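Local coordinates for protein putative branched-chain amino acid ABC transporter (Chromobacterium violaceum, PDB 4PYR) that binds glutathione in the crystal, has the two-lobed architecture of periplasmic binding proteins of the LppC lipoprotein family, and may regulate an enzyme, at residues P198-S203 against G216-D221; V177-D182 against S203-G208; Q185-K190 against P212-V217; E109-A114 against G139-D144. One frame throughout, in Å; residues are numbered along the deposited sequence.

Contact 1 (P198-S203 against G216-D221); sequences PVYGTS and GVRFID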
# COMPACT_ATOMS: atom_id res chain seq x y z
N PRO A 198 13.69 7.58 -20.08
CA PRO A 198 13.33 7.25 -18.71
C PRO A 198 11.97 6.58 -18.61
O PRO A 198 10.99 7.07 -19.19
CB PRO A 198 13.29 8.61 -18.04
CG PRO A 198 14.13 9.50 -18.85
CD PRO A 198 14.02 9.00 -20.25
N VAL A 199 11.89 5.47 -17.88
CA VAL A 199 10.69 4.70 -17.71
C VAL A 199 10.44 4.56 -16.20
O VAL A 199 11.36 4.27 -15.44
CB VAL A 199 10.78 3.31 -18.39
CG1 VAL A 199 9.52 2.50 -18.15
CG2 VAL A 199 11.06 3.50 -19.89
N TYR A 200 9.20 4.81 -15.80
CA TYR A 200 8.78 4.78 -14.43
C TYR A 200 7.60 3.87 -14.21
O TYR A 200 6.75 3.71 -15.10
CB TYR A 200 8.29 6.18 -14.06
CG TYR A 200 9.34 7.24 -14.02
CD1 TYR A 200 9.82 7.85 -15.19
CD2 TYR A 200 9.85 7.68 -12.80
CE1 TYR A 200 10.76 8.84 -15.15
CE2 TYR A 200 10.76 8.71 -12.73
CZ TYR A 200 11.25 9.30 -13.88
OH TYR A 200 12.18 10.34 -13.82
N GLY A 201 7.50 3.28 -13.05
CA GLY A 201 6.34 2.51 -12.65
C GLY A 201 6.11 2.60 -11.13
O GLY A 201 6.91 3.16 -10.40
N THR A 202 5.03 1.97 -10.70
CA THR A 202 4.73 1.77 -9.31
C THR A 202 5.24 0.41 -8.86
O THR A 202 5.91 -0.30 -9.62
CB THR A 202 3.22 1.88 -9.02
OG1 THR A 202 2.53 0.81 -9.68
CG2 THR A 202 2.70 3.15 -9.54
N SER A 203 4.89 -0.00 -7.64
CA SER A 203 5.35 -1.26 -7.10
C SER A 203 4.73 -2.43 -7.85
O SER A 203 5.12 -3.53 -7.61
CB SER A 203 5.04 -1.36 -5.60
OG SER A 203 3.65 -1.48 -5.34
N GLY A 216 16.69 -0.77 -14.86
CA GLY A 216 16.75 0.66 -15.13
C GLY A 216 15.43 1.40 -14.98
O GLY A 216 15.42 2.63 -14.99
N VAL A 217 14.31 0.69 -14.86
CA VAL A 217 13.04 1.34 -14.63
C VAL A 217 13.07 1.95 -13.24
O VAL A 217 13.46 1.30 -12.27
CB VAL A 217 11.89 0.34 -14.74
CG1 VAL A 217 10.57 0.97 -14.30
CG2 VAL A 217 11.80 -0.19 -16.20
N ARG A 218 12.62 3.19 -13.17
CA ARG A 218 12.55 3.90 -11.89
C ARG A 218 11.16 3.59 -11.30
O ARG A 218 10.15 3.61 -11.99
CB ARG A 218 12.71 5.40 -12.09
CG ARG A 218 14.05 5.82 -12.69
CD ARG A 218 14.29 7.33 -12.62
NE ARG A 218 15.68 7.70 -12.89
CZ ARG A 218 16.66 7.65 -11.99
NH1 ARG A 218 16.43 7.24 -10.75
NH2 ARG A 218 17.89 7.98 -12.34
N PHE A 219 11.11 3.21 -10.04
CA PHE A 219 9.83 2.88 -9.45
C PHE A 219 9.80 3.30 -7.98
O PHE A 219 10.80 3.72 -7.43
CB PHE A 219 9.57 1.38 -9.62
CG PHE A 219 10.42 0.50 -8.75
CD1 PHE A 219 11.75 0.31 -9.02
CD2 PHE A 219 9.86 -0.15 -7.65
CE1 PHE A 219 12.54 -0.48 -8.19
CE2 PHE A 219 10.64 -0.99 -6.85
CZ PHE A 219 11.98 -1.13 -7.10
N ILE A 220 8.60 3.28 -7.42
CA ILE A 220 8.41 3.56 -6.00
C ILE A 220 7.90 2.32 -5.32
O ILE A 220 7.13 1.54 -5.89
CB ILE A 220 7.48 4.79 -5.75
CG1 ILE A 220 6.13 4.61 -6.44
CG2 ILE A 220 8.14 6.07 -6.28
CD1 ILE A 220 5.15 5.72 -6.09
N ASP A 221 8.37 2.11 -4.10
CA ASP A 221 7.95 0.98 -3.30
C ASP A 221 8.33 1.25 -1.84
O ASP A 221 8.91 2.27 -1.53
CB ASP A 221 8.62 -0.33 -3.81
CG ASP A 221 7.79 -1.58 -3.55
OD1 ASP A 221 6.86 -1.59 -2.74
OD2 ASP A 221 8.08 -2.63 -4.21
O HOH W 1 14.58 4.50 -16.81

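Contact 2 (V177-D182 against S203-G208); sequences VALALD and SQLNVG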
# COMPACT_ATOMS: atom_id res chain seq x y z
N VAL A 177 8.38 7.80 -19.89
CA VAL A 177 7.23 6.92 -19.98
C VAL A 177 6.79 6.50 -18.59
O VAL A 177 7.62 6.07 -17.80
CB VAL A 177 7.52 5.70 -20.85
CG1 VAL A 177 6.34 4.75 -20.89
CG2 VAL A 177 7.88 6.19 -22.22
N ALA A 178 5.50 6.60 -18.30
CA ALA A 178 4.93 6.11 -17.07
C ALA A 178 4.13 4.87 -17.37
O ALA A 178 3.29 4.92 -18.25
CB ALA A 178 4.01 7.17 -16.48
N LEU A 179 4.41 3.76 -16.69
CA LEU A 179 3.73 2.53 -16.91
C LEU A 179 2.66 2.26 -15.88
O LEU A 179 2.95 2.21 -14.68
CB LEU A 179 4.71 1.35 -16.89
CG LEU A 179 5.86 1.44 -17.91
CD1 LEU A 179 6.75 0.19 -17.91
CD2 LEU A 179 5.31 1.63 -19.32
N ALA A 180 1.44 2.03 -16.33
CA ALA A 180 0.42 1.39 -15.53
C ALA A 180 0.03 0.16 -16.31
O ALA A 180 -0.92 0.18 -17.08
CB ALA A 180 -0.78 2.32 -15.40
N LEU A 181 0.84 -0.89 -16.16
CA LEU A 181 0.84 -2.01 -17.07
C LEU A 181 1.30 -3.22 -16.29
O LEU A 181 2.19 -3.11 -15.41
CB LEU A 181 1.82 -1.65 -18.21
CG LEU A 181 1.87 -2.51 -19.46
CD1 LEU A 181 0.49 -2.67 -20.05
CD2 LEU A 181 2.90 -1.94 -20.42
N ASP A 182 0.72 -4.38 -16.60
CA ASP A 182 1.10 -5.61 -15.95
C ASP A 182 2.58 -5.93 -16.26
O ASP A 182 3.12 -5.53 -17.30
CB ASP A 182 0.22 -6.75 -16.45
CG ASP A 182 0.25 -6.88 -17.97
OD1 ASP A 182 -0.40 -6.05 -18.67
OD2 ASP A 182 0.99 -7.73 -18.47
N SER A 203 4.89 -0.00 -7.64
CA SER A 203 5.35 -1.26 -7.10
C SER A 203 4.73 -2.43 -7.85
O SER A 203 5.12 -3.53 -7.61
CB SER A 203 5.04 -1.36 -5.60
OG SER A 203 3.65 -1.48 -5.34
N GLN A 204 3.72 -2.16 -8.69
CA GLN A 204 3.17 -3.12 -9.65
C GLN A 204 4.30 -3.87 -10.37
O GLN A 204 4.18 -5.08 -10.63
CB GLN A 204 2.25 -2.38 -10.65
CG GLN A 204 1.61 -3.23 -11.75
CD GLN A 204 0.89 -2.36 -12.76
OE1 GLN A 204 1.37 -1.27 -13.13
NE2 GLN A 204 -0.26 -2.84 -13.22
N LEU A 205 5.39 -3.16 -10.68
CA LEU A 205 6.50 -3.77 -11.45
C LEU A 205 7.50 -4.56 -10.66
O LEU A 205 8.29 -5.32 -11.24
CB LEU A 205 7.24 -2.67 -12.22
CG LEU A 205 6.32 -1.88 -13.14
CD1 LEU A 205 7.15 -0.87 -13.88
CD2 LEU A 205 5.55 -2.77 -14.11
N ASN A 206 7.49 -4.39 -9.34
CA ASN A 206 8.44 -5.06 -8.47
C ASN A 206 7.79 -6.30 -7.89
O ASN A 206 7.12 -6.30 -6.86
CB ASN A 206 8.92 -4.07 -7.38
CG ASN A 206 10.04 -4.65 -6.52
OD1 ASN A 206 10.71 -5.61 -6.93
ND2 ASN A 206 10.27 -4.05 -5.34
N VAL A 207 7.95 -7.39 -8.62
CA VAL A 207 7.27 -8.61 -8.28
C VAL A 207 8.17 -9.60 -7.57
O VAL A 207 7.67 -10.49 -6.86
CB VAL A 207 6.63 -9.25 -9.54
CG1 VAL A 207 7.69 -9.81 -10.46
CG2 VAL A 207 5.66 -10.34 -9.11
N GLY A 208 9.48 -9.42 -7.73
CA GLY A 208 10.47 -10.28 -7.16
C GLY A 208 11.12 -11.14 -8.21
O GLY A 208 10.72 -11.12 -9.37
O HOH W 2 3.00 0.81 -12.33

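Contact 3 (Q185-K190 against P212-V217); sequences QAARLK and PELAGV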
# COMPACT_ATOMS: atom_id res chain seq x y z
N GLN A 185 3.67 -7.47 -19.77
CA GLN A 185 3.61 -6.51 -20.85
C GLN A 185 4.61 -5.38 -20.66
O GLN A 185 5.15 -4.86 -21.63
CB GLN A 185 2.19 -5.99 -21.05
CG GLN A 185 1.28 -7.09 -21.65
CD GLN A 185 -0.08 -6.60 -22.11
OE1 GLN A 185 -0.79 -5.88 -21.38
NE2 GLN A 185 -0.48 -7.02 -23.33
N ALA A 186 4.85 -4.96 -19.41
CA ALA A 186 5.82 -3.92 -19.15
C ALA A 186 7.19 -4.30 -19.59
O ALA A 186 7.93 -3.48 -20.14
CB ALA A 186 5.83 -3.58 -17.68
N ALA A 187 7.53 -5.56 -19.35
CA ALA A 187 8.83 -6.07 -19.76
C ALA A 187 8.95 -6.10 -21.27
O ALA A 187 10.00 -5.73 -21.82
CB ALA A 187 9.08 -7.45 -19.16
N ARG A 188 7.89 -6.53 -21.95
CA ARG A 188 7.90 -6.48 -23.43
C ARG A 188 8.04 -5.05 -23.96
O ARG A 188 8.82 -4.80 -24.91
CB ARG A 188 6.66 -7.17 -24.02
CG ARG A 188 6.53 -7.01 -25.53
CD ARG A 188 5.12 -7.27 -26.03
NE ARG A 188 5.17 -7.35 -27.47
CZ ARG A 188 4.14 -7.57 -28.29
NH1 ARG A 188 2.91 -7.66 -27.79
NH2 ARG A 188 4.33 -7.61 -29.58
N LEU A 189 7.32 -4.10 -23.33
CA LEU A 189 7.40 -2.75 -23.83
C LEU A 189 8.80 -2.15 -23.55
O LEU A 189 9.42 -1.48 -24.41
CB LEU A 189 6.35 -1.91 -23.11
CG LEU A 189 6.31 -0.44 -23.47
CD1 LEU A 189 6.28 -0.27 -24.99
CD2 LEU A 189 5.12 0.22 -22.81
N LYS A 190 9.35 -2.39 -22.35
CA LYS A 190 10.67 -1.86 -22.02
C LYS A 190 11.71 -2.31 -23.04
O LYS A 190 12.54 -1.50 -23.47
CB LYS A 190 11.06 -2.27 -20.58
CG LYS A 190 12.39 -1.70 -20.04
CD LYS A 190 12.43 -0.18 -19.99
CE LYS A 190 13.73 0.35 -19.39
NZ LYS A 190 14.83 0.35 -20.34
N PRO A 212 15.36 -9.11 -15.52
CA PRO A 212 16.37 -8.37 -16.30
C PRO A 212 15.84 -7.44 -17.37
O PRO A 212 16.50 -6.44 -17.70
CB PRO A 212 17.20 -9.47 -16.97
CG PRO A 212 16.30 -10.65 -16.99
CD PRO A 212 15.39 -10.55 -15.80
N GLU A 213 14.62 -7.71 -17.89
CA GLU A 213 14.03 -6.80 -18.91
C GLU A 213 13.59 -5.47 -18.37
O GLU A 213 13.48 -4.52 -19.13
CB GLU A 213 12.85 -7.41 -19.67
CG GLU A 213 13.28 -8.57 -20.58
CD GLU A 213 13.67 -9.79 -19.78
OE1 GLU A 213 12.97 -10.06 -18.75
OE2 GLU A 213 14.65 -10.41 -20.15
N LEU A 214 13.37 -5.37 -17.05
CA LEU A 214 12.89 -4.12 -16.42
C LEU A 214 14.03 -3.31 -15.78
O LEU A 214 13.85 -2.31 -15.17
CB LEU A 214 11.80 -4.45 -15.42
CG LEU A 214 10.45 -4.85 -16.06
CD1 LEU A 214 9.49 -5.49 -15.09
CD2 LEU A 214 9.87 -3.74 -16.94
N ALA A 215 15.26 -3.75 -15.97
CA ALA A 215 16.45 -3.07 -15.43
C ALA A 215 16.47 -1.62 -15.84
O ALA A 215 16.27 -1.26 -17.00
CB ALA A 215 17.72 -3.74 -15.89
N GLY A 216 16.69 -0.77 -14.86
CA GLY A 216 16.75 0.66 -15.13
C GLY A 216 15.43 1.40 -14.98
O GLY A 216 15.42 2.63 -14.99
N VAL A 217 14.31 0.69 -14.86
CA VAL A 217 13.04 1.34 -14.63
C VAL A 217 13.07 1.95 -13.24
O VAL A 217 13.46 1.30 -12.27
CB VAL A 217 11.89 0.34 -14.74
CG1 VAL A 217 10.57 0.97 -14.30
CG2 VAL A 217 11.80 -0.19 -16.20
O HOH W 3 15.70 -2.58 -19.33
O HOH W 4 16.96 1.39 -18.80

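Contact 4 (E109-A114 against G139-D144); sequences EARQLA and GKAFAD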
# COMPACT_ATOMS: atom_id res chain seq x y z
N GLU A 109 -0.09 5.06 -4.90
CA GLU A 109 1.20 4.96 -5.54
C GLU A 109 1.19 5.67 -6.90
O GLU A 109 2.15 6.37 -7.27
CB GLU A 109 1.58 3.49 -5.69
CG GLU A 109 1.74 2.78 -4.36
CD GLU A 109 2.37 1.41 -4.47
OE1 GLU A 109 2.82 1.09 -5.59
OE2 GLU A 109 2.44 0.71 -3.44
N ALA A 110 0.06 5.59 -7.61
CA ALA A 110 -0.05 6.28 -8.90
C ALA A 110 0.08 7.77 -8.72
O ALA A 110 0.74 8.43 -9.50
CB ALA A 110 -1.35 5.94 -9.59
N ARG A 111 -0.59 8.30 -7.67
CA ARG A 111 -0.53 9.73 -7.44
C ARG A 111 0.90 10.16 -7.15
O ARG A 111 1.41 11.16 -7.68
CB ARG A 111 -1.44 10.08 -6.28
CG ARG A 111 -2.90 10.06 -6.63
CD ARG A 111 -3.68 10.76 -5.51
NE ARG A 111 -3.97 9.80 -4.46
CZ ARG A 111 -4.96 8.91 -4.53
NH1 ARG A 111 -5.78 8.88 -5.59
NH2 ARG A 111 -5.15 8.07 -3.54
N GLN A 112 1.57 9.44 -6.26
CA GLN A 112 2.94 9.73 -6.00
C GLN A 112 3.85 9.65 -7.20
O GLN A 112 4.71 10.51 -7.35
CB GLN A 112 3.43 8.81 -4.95
CG GLN A 112 2.88 9.24 -3.60
CD GLN A 112 3.44 8.31 -2.57
OE1 GLN A 112 4.67 8.28 -2.37
NE2 GLN A 112 2.57 7.48 -1.98
N LEU A 113 3.63 8.66 -8.05
CA LEU A 113 4.47 8.55 -9.22
C LEU A 113 4.37 9.81 -10.11
O LEU A 113 5.36 10.29 -10.62
CB LEU A 113 4.11 7.32 -10.02
CG LEU A 113 5.13 6.96 -11.09
CD1 LEU A 113 6.42 6.49 -10.44
CD2 LEU A 113 4.50 5.91 -11.99
N ALA A 114 3.16 10.35 -10.24
CA ALA A 114 3.01 11.58 -10.97
C ALA A 114 3.80 12.68 -10.31
O ALA A 114 4.44 13.45 -10.99
CB ALA A 114 1.54 11.96 -11.07
N GLY A 139 -3.83 4.07 -13.93
CA GLY A 139 -3.70 5.05 -14.95
C GLY A 139 -4.61 6.25 -14.69
O GLY A 139 -4.15 7.36 -14.86
N LYS A 140 -5.86 6.00 -14.29
CA LYS A 140 -6.78 7.11 -13.94
C LYS A 140 -6.21 7.97 -12.82
O LYS A 140 -6.19 9.22 -12.91
CB LYS A 140 -8.17 6.53 -13.58
CG LYS A 140 -9.16 7.52 -12.96
CD LYS A 140 -9.55 8.60 -13.93
CE LYS A 140 -10.82 9.28 -13.44
NZ LYS A 140 -11.09 10.69 -13.89
N ALA A 141 -5.73 7.31 -11.76
CA ALA A 141 -5.20 8.03 -10.63
C ALA A 141 -3.97 8.84 -11.00
O ALA A 141 -3.80 9.96 -10.56
CB ALA A 141 -4.93 7.07 -9.49
N PHE A 142 -3.07 8.24 -11.83
CA PHE A 142 -1.93 8.99 -12.31
C PHE A 142 -2.36 10.25 -13.11
O PHE A 142 -1.87 11.36 -12.91
CB PHE A 142 -1.01 8.07 -13.15
CG PHE A 142 0.23 8.76 -13.64
CD1 PHE A 142 0.18 9.66 -14.69
CD2 PHE A 142 1.44 8.52 -13.03
CE1 PHE A 142 1.31 10.34 -15.09
CE2 PHE A 142 2.57 9.19 -13.44
CZ PHE A 142 2.53 10.07 -14.49
N ALA A 143 -3.24 10.02 -14.06
CA ALA A 143 -3.67 11.04 -14.97
C ALA A 143 -4.36 12.18 -14.21
O ALA A 143 -4.12 13.34 -14.49
CB ALA A 143 -4.60 10.44 -15.98
N ASP A 144 -5.17 11.82 -13.24
CA ASP A 144 -5.86 12.87 -12.45
C ASP A 144 -4.85 13.74 -11.69
O ASP A 144 -5.02 14.99 -11.59
CB ASP A 144 -6.85 12.25 -11.48
CG ASP A 144 -8.15 11.80 -12.17
OD1 ASP A 144 -8.37 12.11 -13.36
OD2 ASP A 144 -8.95 11.09 -11.53
O HOH W 5 -5.52 10.66 -8.39

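Contact 1 (P198-S203 against G216-D221)
Strands 199-201 and 218-220 run side by side in the same direction, their axes 4.6 Å apart at an angle of 16°, and Tyr-200 forms a parallel bridge with Arg-218. Arg-218 is gripped at both its peptide groups: its N donates to Val-199 O at 2.8 Å, and its O receives Gly-201 N at 2.9 Å. Further on, the pairing slackens, for Ile-220 N reaches Gly-201 O only weakly at 3.4 Å. At the other end, a water takes the N-H of Val-199 and donates to Gly-216 O, extending the link past the last direct bond.

These are neighbouring strands of the mixed sheet in the second lobe of a periplasmic-binding-protein fold, with strand 176-180 flanking 199-201 and strand 290-298 flanking 218-220.

On one face, Tyr-200 and Arg-218 lie alongside each other and point the same way. Arg-218 CB makes an off-centre CH-pi contact, 4.2 Å from the ring centroid, while CD, further along the extended chain, rests 3.8 Å from Tyr-200 CE2. The phenol oxygen is hydrogen-bonded to Asp-120 and Arg-122, which fix that end of the ring. On the opposite face, Val-199 CG1 meets Val-217 CG2 at 4.0 Å, and Val-217 CG1 lies against the peptide between Tyr-200 and Gly-201. Past the strands, Ser-203 CB sits 3.4 Å from Asp-221 OD1, an approach without a bond: Ser-203 OG pairs with Glu-109, and Asp-221 OD2 forms a salt bridge with Arg-249.

Contact 2 (V177-D182 against S203-G208)
Gln-204 reaches across to Leu-181 with its side-chain amide, and its OE1 accepts the backbone N-H of Leu-181 at 3.1 Å. The bond is bent, 137° at the hydrogen, and the donor stands above the plane of the amide carbonyl, 36° out of it. A water donates to Gln-204 OE1 at 2.8 Å and also to Leu-179 O, so OE1 receives two hydrogens, and the end of the strand and the residue just beyond it are both tied to the turn.

The apolar share falls to two leucines: Leu-205 CD1 meets Leu-179 CD1 at 4.2 Å, the side chains crossing at about a right angle. The other methyl, Leu-205 CD2, rests against a carbonyl oxygen, 3.6 Å from Leu-181 O.

The amide is placed by a straight chain: CG lies anti to the backbone N of Gln-204 (chi1 179°), and the next torsion is extended too. Its NE2 is hydrogen-bonded to Ser-135 OG. The 3-10 turn 203-205 is closed by Asn-206 N on Ser-203 O. Across from it, Asp-182 OD2 accepts from Gln-185 N, capping the N-terminus of helix 183-192.

The loop after one parallel strand thus packs on the strand-to-helix junction of its neighbour, at the C-terminal edge of the sheet in a periplasmic-binding-protein lobe. Leu-134 and Leu-138 of helix 133-150 flank Gln-204, whereas Ala-186 of helix 183-192 packs on both Leu-179 and Leu-205.

Contact 3 (Q185-K190 against P212-V217)
Ala-187 and Leu-214 meet in the apolar, buried part of the contact. Leu-214 CD2 lies 3.8 Å from Ala-187 CA and equally near Ala-186 O, so one methyl branch is pressed against the helix backbone; the CB of Ala-186 touches the same methyl at 4.1 Å. The small alanines let the loop come this near: Ala-187 CB meets Glu-213 CB at 3.8 Å, across the shortest CA-CA separation between the two segments. From there the Glu-213 chain bends at its second torsion and carries the carboxylate away from the helix.

The contact joins helix 183-192 to the connection between strands 199-201 and 218-220. That helix follows strand 176-180 and precedes strand 199-201, making a beta-alpha-beta crossover of the kind on which Rossmann-like lobes of periplasmic binding proteins are built. The loop, in turn, enters strand 218-220 through a type II beta turn, Leu-214 to Val-217, with Gly-216 at the position whose positive phi suits glycine.

Lys-190 marks the passage to the solvent side: its aliphatic part still packs closely, and only the NZ end is hydrated. Its CG, anti to the backbone N (chi1 -176°), comes 3.2 Å from Glu-213 O, and CD and CE then slide past Val-217 CG2 in the opposite direction, with CE 3.8 Å from that methyl. Bends at the second and fourth torsions bring NZ toward the turn, although it makes no direct bond there. Water bridges instead: one molecule accepts from Lys-190 NZ and donates to both Glu-213 O and Ala-215 O, and a second, accepting from NZ at 2.8 Å, also donates to Ala-215 O.

Contact 4 (E109-A114 against G139-D144)
The ring of Phe-142 carries Ala-114 CB over one face, a CH-pi contact with the methyl 3.9 Å from the ring centroid and 15° off the normal, displaced toward the rim. CE2 goes deepest, coming 3.5 Å from Ala-114 N, while CD2 lies 3.6 Å from Ala-110 O, obliquely to the ring. The ring therefore fits against a full turn of the opposing helix backbone, between Ala-110 and Ala-114; Leu-113 crosses it obliquely, with CD2 4.1 Å from Phe-142 CE2. The first torsion of Phe-142 (chi1 -177°) sets CG anti to the backbone N and swings the ring toward this groove.

The second flat group, the Arg-111 guanidinium, has a water at its edge and in its plane. That water donates to Ala-141 O and takes only a weak bond from Arg-111 NH1, so the polar link at this margin is indirect, while Ala-141 CB lies obliquely to the same group.

Helices 106-119 and 133-150 cross here at -38°, with axes just 7.6 Å apart, a separation allowed by alanines at the crossing: Ala-110 CB meets Ala-141 CB at 3.8 Å. Both pack on one side of the second lobe's sheet, next to the interlobe cleft where glutathione lies. Beyond the ring, Met-117 extends the apolar surface on helix 106-119, and Glu-145 and Trp-146 continue the packing against Ala-114 from the other helix.

Contacts 1, 2 and 3 form one continuous block. Strands 176-180 and 199-201 are neighbours in the sheet, where Tyr-200 O and Leu-179 N lie 2.8 Å apart, and Leu-205 CD2 of contact 2 packs 3.7 Å from Ala-186 CB of contact 3. Contact 4 lies across the sheet from contact 3, with about 8 Å between their nearest atoms, but joins contacts 1 and 2 through Ser-203 OG and Glu-109 OE1, 2.7 Å apart, and through Phe-142 CZ, 3.8 Å from Ala-178 CB. Glutathione is about 9 Å from the Ala-141 side chain, 11 Å from that of Ser-203 and 13 Å from that of Gln-204; contact 3 is remote from the pocket.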